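Adhesion and penetration protein autotransporter (Haemophilus influenzae, PDB 3SYJ) is a self-associating bacterial surface adhesin and probable serine protease that promotes adherence to and invasion of host cells and drives bacterial aggregation. Local coordinates at residues R151-S156 with L209-S214; G157-R162 with Y175-A180; F15-G20 with V54-V59. All blocks are in the same frame, centred on the assembly; numbering follows the deposited sequence.

All three contacts belong to the N-terminal serine protease domain of the passenger, the part that precedes the long beta-helix. Contact 3 comes first along the chain and closes before contact 1 opens; contact 2 is nested inside the loop that contact 1 closes. Their centres lie about 9 Å (1 and 2) and about 11 Å (1 and 3, 2 and 3) apart. Strands 151-155 and 179-182, neighbours in one antiparallel sheet, link contacts 1 and 2, while helix 9-17 packs Phe15 and Ala16 against both strands. N-terminal helix, sheet and the loop leading toward Ser218, the active-site residue by similarity, are thus joined into one compact unit.

Contact 1: residues R151-S156 with L209-S214; sequences RVRIGS and LPIAGS
Arg153 reaches from strand 151-155 onto Ile211 and the loop that follows it, and this one side chain makes nearly the whole contact. Val152, just before it, packs on Phe15 of helix 9-17. At Arg153 the CG carbon is tucked between the backbone N and the carbonyl carbon (chi1 72°), which sends the chain toward the loop. CG rests 3.7 Å from Ile211 CG2, the two side chains crossing at about a right angle, and CD comes within 3.3 Å of Ile211 O. A bend at chi3 (-63°) then carries the guanidinium along the loop, where Gly213 CA sits above one face, displaced toward the rim. NH1 lies 3.7 Å from Ala212 O, a plain approach; the strong partner is Asp217, which forms a salt bridge with NH2, while Ser220 OG also bonds to that nitrogen. Ile154 points away from the loop. At Gly155 the strand passes close to the guanidinium, CA standing 3.7 Å from Arg153 NH2. Ser156, just past the end of the strand, bonds through OG to Asn57 O. Asp217 directly precedes Ser218, the active-site serine by similarity, and also holds Ser214 N through its other carboxylate oxygen. A buried arginine paired with the aspartate next to the serine thus ties this strand to the active-site loop of a chymotrypsin-like protease fold.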
# COMPACT_ATOMS: atom_id res chain seq x y z
N ARG A 151 -43.85 -39.78 -16.05
CA ARG A 151 -44.33 -40.99 -15.40
C ARG A 151 -43.15 -41.93 -15.21
O ARG A 151 -42.36 -42.12 -16.13
CB ARG A 151 -45.43 -41.66 -16.24
CG ARG A 151 -46.64 -42.06 -15.42
CD ARG A 151 -47.40 -43.26 -15.97
NE ARG A 151 -48.44 -42.92 -16.93
CZ ARG A 151 -49.72 -43.28 -16.82
NH1 ARG A 151 -50.15 -43.97 -15.78
NH2 ARG A 151 -50.58 -42.94 -17.77
N VAL A 152 -43.01 -42.52 -14.02
CA VAL A 152 -41.89 -43.42 -13.73
C VAL A 152 -42.30 -44.64 -12.91
O VAL A 152 -43.37 -44.66 -12.30
CB VAL A 152 -40.75 -42.69 -12.99
CG1 VAL A 152 -40.26 -41.49 -13.78
CG2 VAL A 152 -41.22 -42.25 -11.61
N ARG A 153 -41.46 -45.67 -12.91
CA ARG A 153 -41.67 -46.86 -12.08
C ARG A 153 -40.34 -47.39 -11.55
O ARG A 153 -39.27 -46.98 -12.00
CB ARG A 153 -42.42 -47.97 -12.84
CG ARG A 153 -41.61 -48.69 -13.93
CD ARG A 153 -42.17 -50.09 -14.24
NE ARG A 153 -42.10 -50.96 -13.06
CZ ARG A 153 -41.05 -51.71 -12.74
NH1 ARG A 153 -39.97 -51.74 -13.53
NH2 ARG A 153 -41.07 -52.46 -11.64
N ILE A 154 -40.41 -48.31 -10.61
CA ILE A 154 -39.20 -48.78 -9.95
C ILE A 154 -39.51 -50.11 -9.30
O ILE A 154 -40.61 -50.31 -8.79
CB ILE A 154 -38.73 -47.76 -8.89
CG1 ILE A 154 -37.48 -48.27 -8.16
CG2 ILE A 154 -39.87 -47.45 -7.92
CD1 ILE A 154 -36.88 -47.28 -7.18
N GLY A 155 -38.55 -51.02 -9.32
CA GLY A 155 -38.76 -52.33 -8.72
C GLY A 155 -37.52 -53.19 -8.63
O GLY A 155 -36.45 -52.82 -9.12
N SER A 156 -37.65 -54.36 -8.00
CA SER A 156 -36.51 -55.25 -7.86
C SER A 156 -36.79 -56.64 -8.45
O SER A 156 -36.09 -57.60 -8.13
CB SER A 156 -36.10 -55.37 -6.40
OG SER A 156 -37.09 -56.06 -5.65
N LEU A 209 -35.66 -43.63 -21.00
CA LEU A 209 -35.36 -44.81 -20.19
C LEU A 209 -36.60 -45.59 -19.81
O LEU A 209 -36.89 -45.75 -18.63
CB LEU A 209 -34.59 -44.40 -18.93
CG LEU A 209 -33.23 -43.72 -19.15
CD1 LEU A 209 -32.76 -43.05 -17.87
CD2 LEU A 209 -32.18 -44.71 -19.66
N PRO A 210 -37.35 -46.08 -20.80
CA PRO A 210 -38.54 -46.86 -20.46
C PRO A 210 -38.13 -48.18 -19.84
O PRO A 210 -37.18 -48.80 -20.31
CB PRO A 210 -39.20 -47.13 -21.82
CG PRO A 210 -38.49 -46.26 -22.80
CD PRO A 210 -37.13 -46.01 -22.26
N ILE A 211 -38.84 -48.60 -18.80
CA ILE A 211 -38.53 -49.86 -18.13
C ILE A 211 -39.80 -50.64 -17.80
O ILE A 211 -40.76 -50.09 -17.26
CB ILE A 211 -37.69 -49.62 -16.86
CG1 ILE A 211 -37.17 -50.93 -16.28
CG2 ILE A 211 -38.49 -48.83 -15.83
CD1 ILE A 211 -36.24 -50.72 -15.10
N ALA A 212 -39.80 -51.92 -18.13
CA ALA A 212 -40.96 -52.77 -17.91
C ALA A 212 -40.70 -53.68 -16.73
O ALA A 212 -39.55 -54.00 -16.43
CB ALA A 212 -41.26 -53.59 -19.15
N GLY A 213 -41.76 -54.10 -16.07
CA GLY A 213 -41.63 -54.97 -14.91
C GLY A 213 -41.59 -56.42 -15.33
O GLY A 213 -41.88 -56.75 -16.47
N SER A 214 -41.23 -57.29 -14.39
CA SER A 214 -41.17 -58.73 -14.63
C SER A 214 -41.52 -59.48 -13.35
O SER A 214 -42.00 -58.88 -12.39
CB SER A 214 -39.77 -59.11 -15.12
OG SER A 214 -38.78 -58.45 -14.36

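Contact 2: residues G157-R162 with Y175-A180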
# COMPACT_ATOMS: atom_id res chain seq x y z
N GLY A 157 -37.80 -56.74 -9.29
CA GLY A 157 -38.11 -58.01 -9.93
C GLY A 157 -36.97 -58.53 -10.80
O GLY A 157 -36.01 -57.81 -11.07
N ARG A 158 -37.07 -59.78 -11.22
CA ARG A 158 -36.07 -60.37 -12.11
C ARG A 158 -35.54 -59.35 -13.12
O ARG A 158 -36.32 -58.67 -13.80
CB ARG A 158 -36.65 -61.56 -12.85
CG ARG A 158 -37.04 -62.69 -11.94
CD ARG A 158 -37.53 -63.87 -12.74
NE ARG A 158 -37.54 -65.08 -11.93
CZ ARG A 158 -38.20 -66.19 -12.25
NH1 ARG A 158 -38.90 -66.24 -13.37
NH2 ARG A 158 -38.15 -67.24 -11.44
N GLN A 159 -34.22 -59.26 -13.21
CA GLN A 159 -33.60 -58.22 -14.02
C GLN A 159 -33.11 -58.75 -15.37
O GLN A 159 -32.37 -59.73 -15.43
CB GLN A 159 -32.46 -57.54 -13.24
CG GLN A 159 -32.83 -57.04 -11.85
CD GLN A 159 -33.73 -55.81 -11.83
OE1 GLN A 159 -34.12 -55.28 -12.88
NE2 GLN A 159 -34.07 -55.34 -10.63
N PHE A 160 -33.52 -58.09 -16.44
CA PHE A 160 -33.08 -58.43 -17.78
C PHE A 160 -32.53 -57.20 -18.46
O PHE A 160 -32.90 -56.07 -18.12
CB PHE A 160 -34.27 -58.91 -18.62
CG PHE A 160 -34.92 -60.16 -18.12
CD1 PHE A 160 -34.60 -61.39 -18.66
CD2 PHE A 160 -35.89 -60.11 -17.12
CE1 PHE A 160 -35.22 -62.55 -18.21
CE2 PHE A 160 -36.51 -61.26 -16.67
CZ PHE A 160 -36.17 -62.48 -17.22
N TRP A 161 -31.64 -57.40 -19.43
CA TRP A 161 -31.46 -56.38 -20.47
C TRP A 161 -31.72 -56.97 -21.86
O TRP A 161 -31.50 -58.16 -22.08
CB TRP A 161 -30.12 -55.65 -20.38
CG TRP A 161 -28.90 -56.50 -20.46
CD1 TRP A 161 -28.64 -57.47 -21.38
CD2 TRP A 161 -27.76 -56.43 -19.61
NE1 TRP A 161 -27.40 -58.02 -21.14
CE2 TRP A 161 -26.84 -57.40 -20.06
CE3 TRP A 161 -27.42 -55.65 -18.50
CZ2 TRP A 161 -25.62 -57.61 -19.44
CZ3 TRP A 161 -26.21 -55.85 -17.90
CH2 TRP A 161 -25.32 -56.83 -18.36
N ARG A 162 -32.22 -56.14 -22.77
CA ARG A 162 -32.61 -56.60 -24.09
C ARG A 162 -31.78 -55.91 -25.15
O ARG A 162 -31.54 -54.71 -25.07
CB ARG A 162 -34.09 -56.30 -24.34
CG ARG A 162 -35.00 -56.88 -23.31
CD ARG A 162 -36.35 -57.25 -23.89
NE ARG A 162 -36.92 -58.34 -23.12
CZ ARG A 162 -36.89 -59.61 -23.51
NH1 ARG A 162 -36.36 -59.94 -24.68
NH2 ARG A 162 -37.42 -60.55 -22.74
N TYR A 175 -35.47 -59.49 -6.33
CA TYR A 175 -35.19 -59.02 -4.97
C TYR A 175 -33.70 -58.92 -4.64
O TYR A 175 -33.32 -59.07 -3.50
CB TYR A 175 -35.88 -59.90 -3.93
CG TYR A 175 -37.33 -60.20 -4.26
CD1 TYR A 175 -38.21 -59.18 -4.60
CD2 TYR A 175 -37.82 -61.49 -4.23
CE1 TYR A 175 -39.53 -59.45 -4.91
CE2 TYR A 175 -39.14 -61.77 -4.54
CZ TYR A 175 -39.99 -60.74 -4.87
OH TYR A 175 -41.30 -61.00 -5.18
N HIS A 176 -32.87 -58.65 -5.65
CA HIS A 176 -31.44 -58.44 -5.41
C HIS A 176 -31.13 -56.96 -5.34
O HIS A 176 -30.37 -56.53 -4.49
CB HIS A 176 -30.61 -59.07 -6.53
CG HIS A 176 -30.49 -60.56 -6.45
ND1 HIS A 176 -29.29 -61.22 -6.61
CD2 HIS A 176 -31.42 -61.52 -6.23
CE1 HIS A 176 -29.49 -62.53 -6.50
NE2 HIS A 176 -30.77 -62.73 -6.27
N TYR A 177 -31.70 -56.18 -6.26
CA TYR A 177 -31.51 -54.74 -6.28
C TYR A 177 -32.60 -54.02 -7.08
O TYR A 177 -33.44 -54.66 -7.73
CB TYR A 177 -30.12 -54.38 -6.82
CG TYR A 177 -29.86 -54.94 -8.21
CD1 TYR A 177 -30.32 -54.28 -9.34
CD2 TYR A 177 -29.18 -56.13 -8.38
CE1 TYR A 177 -30.11 -54.79 -10.61
CE2 TYR A 177 -28.96 -56.65 -9.63
CZ TYR A 177 -29.42 -55.98 -10.74
OH TYR A 177 -29.20 -56.51 -11.99
N LEU A 178 -32.59 -52.69 -7.01
CA LEU A 178 -33.60 -51.88 -7.67
C LEU A 178 -33.15 -51.43 -9.05
O LEU A 178 -31.98 -51.11 -9.25
CB LEU A 178 -33.91 -50.65 -6.82
CG LEU A 178 -34.51 -50.90 -5.44
CD1 LEU A 178 -34.38 -49.65 -4.60
CD2 LEU A 178 -35.97 -51.34 -5.54
N THR A 179 -34.08 -51.41 -10.00
CA THR A 179 -33.86 -50.72 -11.27
C THR A 179 -35.08 -49.86 -11.52
O THR A 179 -36.16 -50.14 -11.00
CB THR A 179 -33.69 -51.69 -12.45
OG1 THR A 179 -34.82 -52.56 -12.55
CG2 THR A 179 -32.42 -52.51 -12.29
N ALA A 180 -34.91 -48.82 -12.33
CA ALA A 180 -35.99 -47.87 -12.54
C ALA A 180 -35.78 -47.04 -13.80
O ALA A 180 -34.73 -47.11 -14.42
CB ALA A 180 -36.11 -46.95 -11.32
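Gln159 projects from strand 159-162 between the ring of Tyr177 and the hydroxyl of Thr179, and its amide plane lies within 7° of the plane of that ring. The aliphatic part of the glutamine does the touching on the tyrosine side: CG is 3.7 Å from Tyr177 CZ, and CB lies 3.6 Å from Tyr177 OH. That hydroxyl has its hydrogen bond to Tyr9 OH of helix 9-17. A bend at chi2 (-72°) swings the amide toward segment 175-180, where Thr179 comes to meet it from the opposite direction. Thr179 OG1 donates to Gln159 OE1 at 2.8 Å, somewhat tilted from the carbonyl plane, while the methyl CG2 packs 3.3 Å from the same OE1. On the other side of the amide, NE2 points to Tyr177 O at 3.0 Å, but the N-H is poorly aimed and the bond is weak. OE1 also accepts from Gly1 N, the start of the chain. This arrangement, above all the amino nitrogen of Gly1 at OE1, supports the modelled orientation of the amide. The terminal amino group, if charged, would probably polarise the amide and make its N-H a somewhat better donor toward Tyr177 O.

Contact 3: residues F15-G20 with V54-V59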
# COMPACT_ATOMS: atom_id res chain seq x y z
N PHE A 15 -30.81 -44.05 -11.59
CA PHE A 15 -32.20 -43.58 -11.59
C PHE A 15 -32.90 -44.07 -10.32
O PHE A 15 -33.51 -43.27 -9.60
CB PHE A 15 -32.93 -44.09 -12.84
CG PHE A 15 -34.09 -43.22 -13.27
CD1 PHE A 15 -33.89 -42.15 -14.13
CD2 PHE A 15 -35.38 -43.49 -12.83
CE1 PHE A 15 -34.95 -41.36 -14.53
CE2 PHE A 15 -36.45 -42.70 -13.23
CZ PHE A 15 -36.23 -41.64 -14.09
N ALA A 16 -32.80 -45.37 -10.04
CA ALA A 16 -33.51 -45.96 -8.90
C ALA A 16 -32.97 -45.48 -7.55
O ALA A 16 -33.72 -45.35 -6.59
CB ALA A 16 -33.45 -47.47 -8.98
N GLU A 17 -31.66 -45.23 -7.49
CA GLU A 17 -31.02 -44.83 -6.24
C GLU A 17 -30.92 -43.31 -6.10
O GLU A 17 -30.34 -42.83 -5.13
CB GLU A 17 -29.61 -45.45 -6.13
CG GLU A 17 -29.51 -46.96 -6.40
CD GLU A 17 -30.25 -47.82 -5.37
OE1 GLU A 17 -30.54 -47.33 -4.25
OE2 GLU A 17 -30.53 -49.00 -5.68
N ASN A 18 -31.49 -42.57 -7.04
CA ASN A 18 -31.31 -41.11 -7.06
C ASN A 18 -29.83 -40.75 -6.99
O ASN A 18 -29.44 -39.86 -6.23
CB ASN A 18 -32.07 -40.43 -5.91
CG ASN A 18 -33.57 -40.32 -6.18
OD1 ASN A 18 -34.38 -40.88 -5.45
ND2 ASN A 18 -33.94 -39.60 -7.24
N LYS A 19 -29.00 -41.44 -7.77
CA LYS A 19 -27.57 -41.17 -7.81
C LYS A 19 -27.16 -40.70 -9.20
O LYS A 19 -28.01 -40.41 -10.04
CB LYS A 19 -26.77 -42.39 -7.37
CG LYS A 19 -27.02 -42.74 -5.92
CD LYS A 19 -26.29 -43.98 -5.48
CE LYS A 19 -26.41 -44.13 -3.97
NZ LYS A 19 -25.59 -45.26 -3.47
N GLY A 20 -25.86 -40.63 -9.44
CA GLY A 20 -25.37 -39.98 -10.64
C GLY A 20 -26.04 -38.62 -10.79
O GLY A 20 -26.10 -37.83 -9.85
N VAL A 54 -39.97 -45.28 -1.60
CA VAL A 54 -40.05 -46.67 -2.02
C VAL A 54 -39.20 -47.56 -1.11
O VAL A 54 -38.04 -47.25 -0.81
CB VAL A 54 -39.58 -46.86 -3.47
CG1 VAL A 54 -39.59 -48.34 -3.86
CG2 VAL A 54 -40.45 -46.03 -4.41
N SER A 55 -39.77 -48.68 -0.68
CA SER A 55 -39.04 -49.56 0.21
C SER A 55 -37.82 -50.11 -0.51
O SER A 55 -37.84 -50.29 -1.72
CB SER A 55 -39.93 -50.70 0.71
OG SER A 55 -40.32 -51.54 -0.37
N ARG A 56 -36.76 -50.35 0.24
CA ARG A 56 -35.54 -50.93 -0.31
C ARG A 56 -35.79 -52.20 -1.13
O ARG A 56 -35.07 -52.47 -2.09
CB ARG A 56 -34.58 -51.26 0.83
CG ARG A 56 -33.84 -50.07 1.40
CD ARG A 56 -32.66 -49.75 0.50
NE ARG A 56 -32.91 -48.53 -0.24
CZ ARG A 56 -32.43 -48.27 -1.45
NH1 ARG A 56 -31.68 -49.17 -2.10
NH2 ARG A 56 -32.72 -47.11 -2.02
N ASN A 57 -36.77 -53.00 -0.75
CA ASN A 57 -37.03 -54.24 -1.48
C ASN A 57 -37.93 -54.05 -2.69
O ASN A 57 -38.28 -55.01 -3.37
CB ASN A 57 -37.61 -55.31 -0.55
CG ASN A 57 -38.97 -54.95 -0.02
OD1 ASN A 57 -39.68 -54.13 -0.61
ND2 ASN A 57 -39.35 -55.54 1.10
N GLY A 58 -38.30 -52.80 -2.96
CA GLY A 58 -39.01 -52.46 -4.17
C GLY A 58 -40.47 -52.85 -4.26
O GLY A 58 -41.13 -52.51 -5.24
N VAL A 59 -41.01 -53.54 -3.26
CA VAL A 59 -42.38 -54.01 -3.41
C VAL A 59 -43.44 -53.09 -2.79
O VAL A 59 -44.63 -53.38 -2.87
CB VAL A 59 -42.57 -55.45 -2.86
CG1 VAL A 59 -41.58 -56.40 -3.52
CG2 VAL A 59 -42.42 -55.47 -1.36
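Glu17, in the last turn of helix 9-17, and Arg56, in a turn of the 54-59 loop, mark the closest backbone approach, with CA atoms 9.6 Å apart, so only side chains bridge the two segments. The helix closes with a Schellman motif, in which Asn18 takes a positive phi (52°) and the chain leaves the helix. Across from it, Ser55 to Gly58 form a type I beta turn, closed by Gly58 N bonding to Ser55 O at 2.8 Å. Its second residue is Arg56, whose side chain bends at chi2 and chi3 to bring the guanidinium back to the helix end. There it grips the carboxylate end-on: NH1 and NH2 each lie 3.1 Å from Glu17 OE1, forming a salt bridge forked onto one oxygen. OE1 is met on its syn side and stands near the guanidinium plane, though the two flat groups are turned 42° against each other. NH2 has a weak bond to Gly83 O, and Glu17 OE2 sits near like-charged Glu85, Arg13 being a long, weak partner. Within the turn, Asn57 OD1 takes two donors from opposite faces of its amide plane, Ser55 OG at 2.7 Å and Val59 N at 3.0 Å, the latter nearly straight (172°) and making an Asx turn. These bonds brace the turn from within. Beneath the surface ion pair, Ala16 packs on Ile154 and Ala180, and Val54 on Ile154 and Phe223, so the helix end and the loop both lie against strand 151-155, with strands 179-182 and 221-226 beside it.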